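Local coordinates for protein aromatic-L-amino-acid decarboxylase (Catharanthus roseus, PDB 6EEW) that decarboxylates L-tryptophan to tryptamine and 5-hydroxy-L-tryptophan to serotonin, using pyridoxal 5'-phosphate as cofactor, at residues Ala39-Asn44 with Met89-Ser94; Asp200-Met205 with Cys256-Thr261; Ile223-Thr226 with Asp230-Ile233; Met448-Ser451 with Val455-Thr458. One frame throughout, in Å; residues are numbered along the deposited sequence.

Interaction 1 of 4, residues Ala39-Asn44 with Met89-Ser94; sequences ADYYKN and MTNWMS
Y41 reaches from the last turn of helix 24-44 to the amide of N91 and donates a hydrogen bond to the amide oxygen. The bond from Y41 OH to N91 OD1 is short, 2.5 Å, and it meets a lone pair of the oxygen in the carbonyl plane, at a C=O...donor angle of 135°. The amide oxygen lies at the edge of the phenol ring, in its plane, while the two flat groups are turned 36° from each other. With chi1 at 168°, the Y41 ring swings away from its own backbone N and out to the loop. Beside this bond M93 supplies the apolar part: its CB sits 4.2 Å from Y41 CE2, and its CG meets the edge of the next ring at Y42 CE1, 3.9 Å away.

The loop carrying N91 and M93 makes a type I beta turn from N91 to S94, with N91 also at the centre of an inverse gamma turn, and W92 of this turn lines the tryptophan pocket. One shell further out, N91 is gripped at both ends of its amide, since ND2 bonds to the backbone O of P49. The hydroxyl of Y42 bonds to A118 O of the second subunit and to Y324 of its own chain. W92 NE1 bonds to S128 O of the second subunit, and M93 packs on L119 of that same subunit.

Interaction 2 of 4, residues Asp200-Met205 with Cys256-Thr261; sequences DQTHTM and CATLGT
T202 and T258 reach toward each other tip to tip, their side chains meeting between the loop after strand 194-199 and the end of strand 251-258. Followed outward, T202 CB stands 4.0 Å from T258 OG1, and its two branches then part. The hydroxyl, held between backbone N and carbonyl carbon (chi1 60°), turns to its own chain and bonds to S199 O. The methyl CG2 does the touching: it packs 3.7 Å from T258 CG2 and 4.1 Å from T261 CG2. Its still closer approach to T258 OG1 is too short for a methyl against an oxygen and is doubtful; T258 OG1 is buried here without a polar partner in the model.

Alongside, the side chain of Q201 touches through its CB, 3.7 Å from T261 CG2, while its amide NE2 turns back to D200 OD1, which it meets from above the carboxylate plane, at 3.0 Å. T261 OG1 is taken up by the backbone N of A266. Segment 200-205 follows strand 194-199, and 256-261 runs off the end of strand 251-258, its parallel neighbour. H203, on the first of these loops, binds L-tryptophan, and this C-terminal edge of the sheet is where PLP-dependent enzymes of this fold commonly build their active sites.

Interaction 3 of 4, residues Ile223-Thr226 with Asp230-Ile233; sequences IPTT and DFGI
A single backbone hydrogen bond joins I223-T226 to D230-I233, from F231 N to T226 O. It is 2.9 Å long, with an N-H...acceptor angle of 151°. T229 OG1, from the turn between the segments, lies in hydrogen-bonding contact with both T226 O and G232 O. The T225 hydroxyl is committed to the loop after strand 194-199, bonding to D200 OD1 and Q201 NE2.

Around the backbone bond the F231 ring packs on the chain of T226: the carbonyl oxygen lies 3.8 Å above one ring face, offset toward the rim. T225 comes in at the edge instead, its OG1 in the ring plane and 3.6 Å from F231 CD1, with the two side chains crossing at about a right angle. The other branch, T225 CG2, rests 3.7 Å from G232 O.

The two segments run nearly antiparallel, 161° apart end to end, as the arms of a tight connection between strand 220-223, at one border of the large mixed sheet, and helix 235-247. Here the chain doubles back before it enters that helix.

Apolar contact closes the far end of the pair, where the tips I223 CD1 and I233 CD1 meet 3.7 Å apart and the side chains cross.

Interaction 4 of 4, residues Met448-Ser451 with Val455-Thr458; sequences MLNS and VYMT
N450 presents its side-chain amide to the backbone of M457 and exchanges two hydrogen bonds with it, one from each end of the amide. M457 N donates to N450 OD1 over 2.8 Å with an N-H...acceptor angle of 164°, using a lone pair in the carbonyl plane. In return N450 ND2 donates to M457 O at 2.9 Å; here the acceptor lies almost in the amide plane of N450. One side chain thus satisfies both polar backbone atoms of M457, and the pair of bonds fixes how the amide is flipped, since an exchange of its oxygen and nitrogen would set like against like. CG of N450 lies anti to the carbonyl carbon (chi1 -72°), which points the amide at the chain of M457.

The N450 side chain replaces a backbone partner for M457, much as a neighbouring strand might, at the point where the chain has left helix 438-451 and runs toward strand 459-462, an outer strand of the four-stranded antiparallel sheet of the C-terminal part. The flanking residues use backbone partners: Y456 bonds with N96 and Y98, and T458 with R469.

The Y456 ring stands edge-on to the amide, with the planes 65° apart and Y456 CD1 3.3 Å from N450 OD1. Beside this polar pair L449 brings apolar cover. L449 CB lies 4.1 Å from V455 CG1, and L449 CD1 meets M457 SD at 4.1 Å. L468 of strand 465-471 packs against both L449 and M457. T458 OG1 is hydrogen-bonded to F100 N.

In the fold
The four contacts fall into two touching pairs. Interactions 2 and 3, with centres 10 Å apart, share a polar seam: D200 N lies 3.1 Å from I223 O, a probable hydrogen bond, and 223-233 falls, in sequence, between the two segments of interaction 2. Interactions 1 and 4 have centres 17 Å apart and meet through packing of T90 CG2 against Y456 CE2, 4.0 Å away. W92 touches a bound tryptophan, and the side chains of M93, T261 and Y456 are each about 9 Å from a bound tryptophan. Interactions 1 and 3 lie on opposite sides of the chain's centre, 37 Å apart between centres.

Interaction 1 of 4, residues Ala39-Asn44 with Met89-Ser94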
loop_
_atom_site.group_PDB
_atom_site.type_symbol
_atom_site.label_atom_id
_atom_site.label_comp_id
_atom_site.label_asym_id
_atom_site.label_seq_id
_atom_site.Cartn_x
_atom_site.Cartn_y
_atom_site.Cartn_z
ATOM N N ALA A 39 -11.593 20.901 -8.504
ATOM C CA ALA A 39 -12.522 21.749 -7.773
ATOM C C ALA A 39 -13.870 21.780 -8.468
ATOM O O ALA A 39 -14.917 21.752 -7.810
ATOM C CB ALA A 39 -11.952 23.161 -7.629
ATOM N N ASP A 40 -13.871 21.831 -9.801
ATOM C CA ASP A 40 -15.131 21.780 -10.535
ATOM C C ASP A 40 -15.865 20.465 -10.284
ATOM O O ASP A 40 -17.099 20.440 -10.196
ATOM C CB ASP A 40 -14.865 21.980 -12.025
ATOM C CG ASP A 40 -14.284 23.353 -12.331
ATOM O OD1 ASP A 40 -14.087 24.137 -11.374
ATOM O OD2 ASP A 40 -14.028 23.647 -13.526
ATOM N N TYR A 41 -15.127 19.361 -10.152
ATOM C CA TYR A 41 -15.794 18.089 -9.863
ATOM C C TYR A 41 -16.403 18.098 -8.466
ATOM O O TYR A 41 -17.534 17.644 -8.268
ATOM C CB TYR A 41 -14.827 16.909 -10.023
ATOM C CG TYR A 41 -15.359 15.586 -9.472
ATOM C CD1 TYR A 41 -16.241 14.794 -10.210
ATOM C CD2 TYR A 41 -14.976 15.129 -8.221
ATOM C CE1 TYR A 41 -16.733 13.586 -9.695
ATOM C CE2 TYR A 41 -15.462 13.930 -7.699
ATOM C CZ TYR A 41 -16.337 13.162 -8.439
ATOM O OH TYR A 41 -16.806 11.971 -7.902
ATOM N N TYR A 42 -15.659 18.586 -7.476
ATOM C CA TYR A 42 -16.220 18.680 -6.136
ATOM C C TYR A 42 -17.435 19.595 -6.115
ATOM O O TYR A 42 -18.375 19.364 -5.349
ATOM C CB TYR A 42 -15.173 19.182 -5.146
ATOM C CG TYR A 42 -14.172 18.134 -4.711
ATOM C CD1 TYR A 42 -14.504 16.792 -4.716
ATOM C CD2 TYR A 42 -12.910 18.494 -4.262
ATOM C CE1 TYR A 42 -13.597 15.832 -4.307
ATOM C CE2 TYR A 42 -11.998 17.545 -3.849
ATOM C CZ TYR A 42 -12.345 16.214 -3.874
ATOM O OH TYR A 42 -11.447 15.256 -3.463
ATOM N N LYS A 43 -17.421 20.643 -6.939
ATOM C CA LYS A 43 -18.527 21.589 -6.976
ATOM C C LYS A 43 -19.756 21.021 -7.675
ATOM O O LYS A 43 -20.883 21.433 -7.367
ATOM C CB LYS A 43 -18.084 22.867 -7.687
ATOM C CG LYS A 43 -19.189 23.886 -7.906
ATOM C CD LYS A 43 -18.656 25.106 -8.640
ATOM C CE LYS A 43 -17.838 26.010 -7.736
ATOM N NZ LYS A 43 -17.500 27.297 -8.417
ATOM N N ASN A 44 -19.571 20.090 -8.609
ATOM C CA ASN A 44 -20.677 19.625 -9.439
ATOM C C ASN A 44 -21.103 18.180 -9.195
ATOM O O ASN A 44 -22.064 17.725 -9.827
ATOM C CB ASN A 44 -20.326 19.817 -10.920
ATOM C CG ASN A 44 -20.211 21.295 -11.314
ATOM O OD1 ASN A 44 -21.006 22.137 -10.887
ATOM N ND2 ASN A 44 -19.209 21.607 -12.131
ATOM N N MET A 89 -17.821 6.122 -13.099
ATOM C CA MET A 89 -17.426 6.081 -11.702
ATOM C C MET A 89 -18.644 5.966 -10.798
ATOM O O MET A 89 -19.700 6.540 -11.078
ATOM C CB MET A 89 -16.664 7.359 -11.337
ATOM C CG MET A 89 -15.379 7.555 -12.093
ATOM S SD MET A 89 -14.070 6.507 -11.439
ATOM C CE MET A 89 -13.846 7.225 -9.815
ATOM N N THR A 90 -18.475 5.239 -9.690
ATOM C CA THR A 90 -19.365 5.387 -8.541
ATOM C C THR A 90 -18.842 6.551 -7.724
ATOM O O THR A 90 -17.691 6.528 -7.277
ATOM C CB THR A 90 -19.430 4.118 -7.690
ATOM O OG1 THR A 90 -20.101 3.080 -8.411
ATOM C CG2 THR A 90 -20.185 4.369 -6.396
ATOM N N ASN A 91 -19.672 7.576 -7.547
ATOM C CA ASN A 91 -19.202 8.840 -6.988
ATOM C C ASN A 91 -19.190 8.772 -5.460
ATOM O O ASN A 91 -20.115 9.201 -4.767
ATOM C CB ASN A 91 -20.047 9.984 -7.523
ATOM C CG ASN A 91 -19.702 10.323 -8.968
ATOM O OD1 ASN A 91 -18.629 10.863 -9.234
ATOM N ND2 ASN A 91 -20.608 10.013 -9.900
ATOM N N TRP A 92 -18.097 8.210 -4.936
ATOM C CA TRP A 92 -17.890 8.145 -3.497
ATOM C C TRP A 92 -17.886 9.524 -2.851
ATOM O O TRP A 92 -18.136 9.632 -1.646
ATOM C CB TRP A 92 -16.575 7.422 -3.180
ATOM C CG TRP A 92 -16.637 5.919 -3.290
ATOM C CD1 TRP A 92 -16.672 5.179 -4.433
ATOM C CD2 TRP A 92 -16.668 4.980 -2.204
ATOM N NE1 TRP A 92 -16.721 3.836 -4.129
ATOM C CE2 TRP A 92 -16.719 3.690 -2.767
ATOM C CE3 TRP A 92 -16.653 5.104 -0.809
ATOM C CZ2 TRP A 92 -16.765 2.536 -1.988
ATOM C CZ3 TRP A 92 -16.691 3.957 -0.036
ATOM C CH2 TRP A 92 -16.757 2.693 -0.629
ATOM N N MET A 93 -17.578 10.575 -3.609
ATOM C CA MET A 93 -17.504 11.930 -3.074
ATOM C C MET A 93 -18.832 12.673 -3.126
ATOM O O MET A 93 -18.874 13.844 -2.743
ATOM C CB MET A 93 -16.449 12.744 -3.827
ATOM C CG MET A 93 -15.027 12.312 -3.560
ATOM S SD MET A 93 -14.658 12.305 -1.807
ATOM C CE MET A 93 -14.889 10.563 -1.438
ATOM N N SER A 94 -19.884 12.065 -3.655
ATOM C CA SER A 94 -21.161 12.753 -3.739
ATOM C C SER A 94 -21.746 12.928 -2.342
ATOM O O SER A 94 -21.623 12.032 -1.500
ATOM C CB SER A 94 -22.140 11.982 -4.620
ATOM O OG SER A 94 -23.412 12.614 -4.627
#

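Interaction 2 of 4, residues Asp200-Met205 with Cys256-Thr261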
loop_
_atom_site.group_PDB
_atom_site.type_symbol
_atom_site.label_atom_id
_atom_site.label_comp_id
_atom_site.label_asym_id
_atom_site.label_seq_id
_atom_site.Cartn_x
_atom_site.Cartn_y
_atom_site.Cartn_z
ATOM N N ASP A 200 -18.276 -13.681 13.843
ATOM C CA ASP A 200 -18.956 -14.015 12.595
ATOM C C ASP A 200 -19.457 -12.783 11.856
ATOM O O ASP A 200 -19.939 -12.911 10.726
ATOM C CB ASP A 200 -20.112 -14.988 12.859
ATOM C CG ASP A 200 -21.223 -14.375 13.709
ATOM O OD1 ASP A 200 -21.162 -13.155 13.988
ATOM O OD2 ASP A 200 -22.149 -15.112 14.109
ATOM N N GLN A 201 -19.320 -11.605 12.451
ATOM C CA GLN A 201 -19.613 -10.330 11.810
ATOM C C GLN A 201 -18.410 -9.771 11.071
ATOM O O GLN A 201 -18.494 -8.675 10.503
ATOM C CB GLN A 201 -20.119 -9.308 12.841
ATOM C CG GLN A 201 -21.367 -9.757 13.562
ATOM C CD GLN A 201 -22.476 -10.028 12.585
ATOM O OE1 GLN A 201 -22.827 -9.171 11.780
ATOM N NE2 GLN A 201 -23.040 -11.224 12.647
ATOM N N THR A 202 -17.276 -10.451 11.141
ATOM C CA THR A 202 -16.099 -10.105 10.351
ATOM C C THR A 202 -15.599 -11.371 9.666
ATOM O O THR A 202 -14.540 -11.894 10.014
ATOM C CB THR A 202 -15.021 -9.498 11.224
ATOM O OG1 THR A 202 -14.645 -10.451 12.222
ATOM C CG2 THR A 202 -15.544 -8.229 11.886
ATOM N N HIS A 203 -16.386 -11.897 8.729
ATOM C CA HIS A 203 -16.048 -13.157 8.080
ATOM C C HIS A 203 -15.615 -12.979 6.628
ATOM O O HIS A 203 -15.399 -13.978 5.936
ATOM C CB HIS A 203 -17.221 -14.141 8.139
ATOM C CG HIS A 203 -18.346 -13.799 7.214
ATOM N ND1 HIS A 203 -19.258 -12.803 7.483
ATOM C CD2 HIS A 203 -18.693 -14.311 6.010
ATOM C CE1 HIS A 203 -20.127 -12.723 6.489
ATOM N NE2 HIS A 203 -19.807 -13.627 5.582
ATOM N N THR A 204 -15.495 -11.741 6.140
ATOM C CA THR A 204 -15.031 -11.528 4.778
ATOM C C THR A 204 -13.549 -11.206 4.689
ATOM O O THR A 204 -12.884 -11.660 3.753
ATOM C CB THR A 204 -15.810 -10.379 4.127
ATOM O OG1 THR A 204 -17.188 -10.441 4.512
ATOM C CG2 THR A 204 -15.712 -10.468 2.615
ATOM N N MET A 205 -13.012 -10.469 5.653
ATOM C CA MET A 205 -11.626 -10.013 5.638
ATOM C C MET A 205 -10.728 -10.798 6.580
ATOM O O MET A 205 -9.605 -11.156 6.217
ATOM C CB MET A 205 -11.587 -8.518 5.998
ATOM C CG MET A 205 -10.209 -7.907 6.263
ATOM S SD MET A 205 -9.607 -8.056 7.963
ATOM C CE MET A 205 -10.826 -7.093 8.860
ATOM N N CYS A 256 -9.338 -11.287 17.008
ATOM C CA CYS A 256 -9.625 -10.028 16.342
ATOM C C CYS A 256 -10.936 -9.530 16.916
ATOM O O CYS A 256 -12.002 -10.052 16.580
ATOM C CB CYS A 256 -9.716 -10.225 14.833
ATOM S SG CYS A 256 -9.981 -8.709 13.912
ATOM N N ALA A 257 -10.858 -8.523 17.782
ATOM C CA ALA A 257 -12.041 -7.878 18.334
ATOM C C ALA A 257 -12.366 -6.647 17.493
ATOM O O ALA A 257 -11.533 -5.740 17.358
ATOM C CB ALA A 257 -11.809 -7.497 19.792
ATOM N N THR A 258 -13.589 -6.598 16.968
ATOM C CA THR A 258 -14.015 -5.558 16.042
ATOM C C THR A 258 -14.854 -4.494 16.742
ATOM O O THR A 258 -15.869 -4.800 17.382
ATOM C CB THR A 258 -14.822 -6.159 14.903
ATOM O OG1 THR A 258 -14.093 -7.255 14.345
ATOM C CG2 THR A 258 -15.083 -5.103 13.834
ATOM N N LEU A 259 -14.415 -3.244 16.608
ATOM C CA LEU A 259 -15.114 -2.066 17.094
ATOM C C LEU A 259 -15.759 -1.399 15.883
ATOM O O LEU A 259 -15.161 -0.549 15.227
ATOM C CB LEU A 259 -14.148 -1.142 17.815
ATOM C CG LEU A 259 -14.779 -0.179 18.803
ATOM C CD1 LEU A 259 -15.529 -0.973 19.867
ATOM C CD2 LEU A 259 -13.706 0.685 19.424
ATOM N N GLY A 260 -16.983 -1.812 15.569
ATOM C CA GLY A 260 -17.711 -1.247 14.451
ATOM C C GLY A 260 -17.647 -2.109 13.212
ATOM O O GLY A 260 -16.973 -1.770 12.235
ATOM N N THR A 261 -18.354 -3.236 13.242
ATOM C CA THR A 261 -18.343 -4.135 12.103
ATOM C C THR A 261 -18.921 -3.463 10.858
ATOM O O THR A 261 -19.695 -2.506 10.937
ATOM C CB THR A 261 -19.110 -5.412 12.433
ATOM O OG1 THR A 261 -20.493 -5.095 12.643
ATOM C CG2 THR A 261 -18.510 -6.059 13.676
#

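Interaction 3 of 4, residues Ile223-Thr226 with Asp230-Ile233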
loop_
_atom_site.group_PDB
_atom_site.type_symbol
_atom_site.label_atom_id
_atom_site.label_comp_id
_atom_site.label_asym_id
_atom_site.label_seq_id
_atom_site.Cartn_x
_atom_site.Cartn_y
_atom_site.Cartn_z
ATOM N N ILE A 223 -16.754 -16.786 15.884
ATOM C CA ILE A 223 -17.578 -16.821 17.088
ATOM C C ILE A 223 -19.011 -16.443 16.728
ATOM O O ILE A 223 -19.269 -15.315 16.281
ATOM C CB ILE A 223 -17.009 -15.895 18.167
ATOM C CG1 ILE A 223 -15.533 -16.197 18.380
ATOM C CG2 ILE A 223 -17.740 -16.116 19.465
ATOM C CD1 ILE A 223 -14.792 -15.066 19.042
ATOM N N PRO A 224 -19.964 -17.346 16.904
ATOM C CA PRO A 224 -21.360 -17.016 16.597
ATOM C C PRO A 224 -21.894 -15.897 17.482
ATOM O O PRO A 224 -21.604 -15.827 18.678
ATOM C CB PRO A 224 -22.101 -18.335 16.860
ATOM C CG PRO A 224 -21.164 -19.135 17.737
ATOM C CD PRO A 224 -19.792 -18.756 17.291
ATOM N N THR A 225 -22.675 -15.011 16.871
ATOM C CA THR A 225 -23.272 -13.887 17.566
ATOM C C THR A 225 -24.766 -13.874 17.283
ATOM O O THR A 225 -25.223 -14.398 16.265
ATOM C CB THR A 225 -22.672 -12.552 17.134
ATOM O OG1 THR A 225 -23.017 -12.298 15.767
ATOM C CG2 THR A 225 -21.168 -12.557 17.306
ATOM N N THR A 226 -25.518 -13.281 18.205
ATOM C CA THR A 226 -26.971 -13.257 18.128
ATOM C C THR A 226 -27.496 -11.850 18.390
ATOM O O THR A 226 -26.805 -10.983 18.947
ATOM C CB THR A 226 -27.589 -14.251 19.116
ATOM O OG1 THR A 226 -27.458 -13.736 20.442
ATOM C CG2 THR A 226 -26.884 -15.598 19.030
ATOM N N ASP A 230 -26.760 -7.743 20.263
ATOM C CA ASP A 230 -26.623 -6.855 19.111
ATOM C C ASP A 230 -25.491 -7.304 18.190
ATOM O O ASP A 230 -24.796 -6.476 17.592
ATOM C CB ASP A 230 -26.420 -5.404 19.543
ATOM C CG ASP A 230 -27.610 -4.860 20.335
ATOM O OD1 ASP A 230 -28.752 -5.328 20.095
ATOM O OD2 ASP A 230 -27.405 -3.941 21.163
ATOM N N PHE A 231 -25.305 -8.623 18.087
ATOM C CA PHE A 231 -24.309 -9.236 17.205
ATOM C C PHE A 231 -22.899 -8.783 17.553
ATOM O O PHE A 231 -22.039 -8.654 16.677
ATOM C CB PHE A 231 -24.622 -8.966 15.730
ATOM C CG PHE A 231 -25.990 -9.433 15.316
ATOM C CD1 PHE A 231 -26.258 -10.787 15.156
ATOM C CD2 PHE A 231 -27.012 -8.521 15.097
ATOM C CE1 PHE A 231 -27.522 -11.227 14.784
ATOM C CE2 PHE A 231 -28.271 -8.951 14.720
ATOM C CZ PHE A 231 -28.529 -10.304 14.565
ATOM N N GLY A 232 -22.688 -8.469 18.824
ATOM C CA GLY A 232 -21.356 -8.340 19.364
ATOM C C GLY A 232 -20.933 -9.637 20.009
ATOM O O GLY A 232 -21.772 -10.476 20.332
ATOM N N ILE A 233 -19.624 -9.832 20.155
ATOM C CA ILE A 233 -19.125 -11.082 20.726
ATOM C C ILE A 233 -19.537 -11.204 22.188
ATOM O O ILE A 233 -19.349 -10.282 22.992
ATOM C CB ILE A 233 -17.602 -11.184 20.567
ATOM C CG1 ILE A 233 -17.232 -11.287 19.083
ATOM C CG2 ILE A 233 -17.076 -12.401 21.332
ATOM C CD1 ILE A 233 -15.761 -11.552 18.829
#

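Interaction 4 of 4, residues Met448-Ser451 with Val455-Thr458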
loop_
_atom_site.group_PDB
_atom_site.type_symbol
_atom_site.label_atom_id
_atom_site.label_comp_id
_atom_site.label_asym_id
_atom_site.label_seq_id
_atom_site.Cartn_x
_atom_site.Cartn_y
_atom_site.Cartn_z
ATOM N N MET A 448 -35.143 0.625 -6.117
ATOM C CA MET A 448 -35.726 1.886 -6.573
ATOM C C MET A 448 -34.862 3.070 -6.145
ATOM O O MET A 448 -34.542 3.959 -6.952
ATOM C CB MET A 448 -37.146 2.027 -6.026
ATOM C CG MET A 448 -38.091 0.917 -6.453
ATOM S SD MET A 448 -39.698 1.034 -5.639
ATOM C CE MET A 448 -40.307 2.598 -6.274
ATOM N N LEU A 449 -34.462 3.089 -4.870
ATOM C CA LEU A 449 -33.644 4.188 -4.373
ATOM C C LEU A 449 -32.406 4.364 -5.234
ATOM O O LEU A 449 -32.139 5.455 -5.751
ATOM C CB LEU A 449 -33.251 3.933 -2.919
ATOM C CG LEU A 449 -34.366 4.093 -1.888
ATOM C CD1 LEU A 449 -33.933 3.485 -0.575
ATOM C CD2 LEU A 449 -34.712 5.561 -1.707
ATOM N N ASN A 450 -31.656 3.278 -5.426
ATOM C CA ASN A 450 -30.392 3.385 -6.148
ATOM C C ASN A 450 -30.623 3.719 -7.615
ATOM O O ASN A 450 -29.849 4.476 -8.215
ATOM C CB ASN A 450 -29.589 2.101 -5.981
ATOM C CG ASN A 450 -29.015 1.953 -4.583
ATOM O OD1 ASN A 450 -28.718 2.943 -3.908
ATOM N ND2 ASN A 450 -28.864 0.717 -4.137
ATOM N N SER A 451 -31.687 3.176 -8.206
ATOM C CA SER A 451 -32.020 3.482 -9.589
ATOM C C SER A 451 -32.327 4.956 -9.786
ATOM O O SER A 451 -32.192 5.461 -10.907
ATOM C CB SER A 451 -33.219 2.643 -10.028
ATOM O OG SER A 451 -32.936 1.261 -9.896
ATOM N N VAL A 455 -29.154 8.859 -5.059
ATOM C CA VAL A 455 -28.712 8.307 -3.785
ATOM C C VAL A 455 -28.100 6.944 -4.054
ATOM O O VAL A 455 -28.471 6.260 -5.010
ATOM C CB VAL A 455 -29.878 8.221 -2.766
ATOM C CG1 VAL A 455 -31.002 7.361 -3.303
ATOM C CG2 VAL A 455 -29.387 7.650 -1.448
ATOM N N TYR A 456 -27.145 6.554 -3.212
ATOM C CA TYR A 456 -26.591 5.207 -3.231
ATOM C C TYR A 456 -26.560 4.681 -1.808
ATOM O O TYR A 456 -25.889 5.261 -0.945
ATOM C CB TYR A 456 -25.184 5.187 -3.836
ATOM C CG TYR A 456 -24.595 3.797 -3.976
ATOM C CD1 TYR A 456 -25.412 2.684 -4.155
ATOM C CD2 TYR A 456 -23.221 3.597 -3.930
ATOM C CE1 TYR A 456 -24.872 1.401 -4.287
ATOM C CE2 TYR A 456 -22.672 2.321 -4.057
ATOM C CZ TYR A 456 -23.503 1.227 -4.236
ATOM O OH TYR A 456 -22.967 -0.038 -4.368
ATOM N N MET A 457 -27.237 3.560 -1.583
ATOM C CA MET A 457 -27.206 2.853 -0.312
ATOM C C MET A 457 -26.999 1.383 -0.608
ATOM O O MET A 457 -27.499 0.869 -1.615
ATOM C CB MET A 457 -28.496 3.029 0.507
ATOM C CG MET A 457 -28.843 4.459 0.844
ATOM S SD MET A 457 -30.560 4.668 1.377
ATOM C CE MET A 457 -30.763 3.340 2.556
ATOM N N THR A 458 -26.238 0.720 0.254
ATOM C CA THR A 458 -26.146 -0.729 0.231
ATOM C C THR A 458 -27.018 -1.337 1.324
ATOM O O THR A 458 -27.594 -0.648 2.173
ATOM C CB THR A 458 -24.698 -1.207 0.373
ATOM O OG1 THR A 458 -24.089 -0.596 1.516
ATOM C CG2 THR A 458 -23.902 -0.886 -0.884
#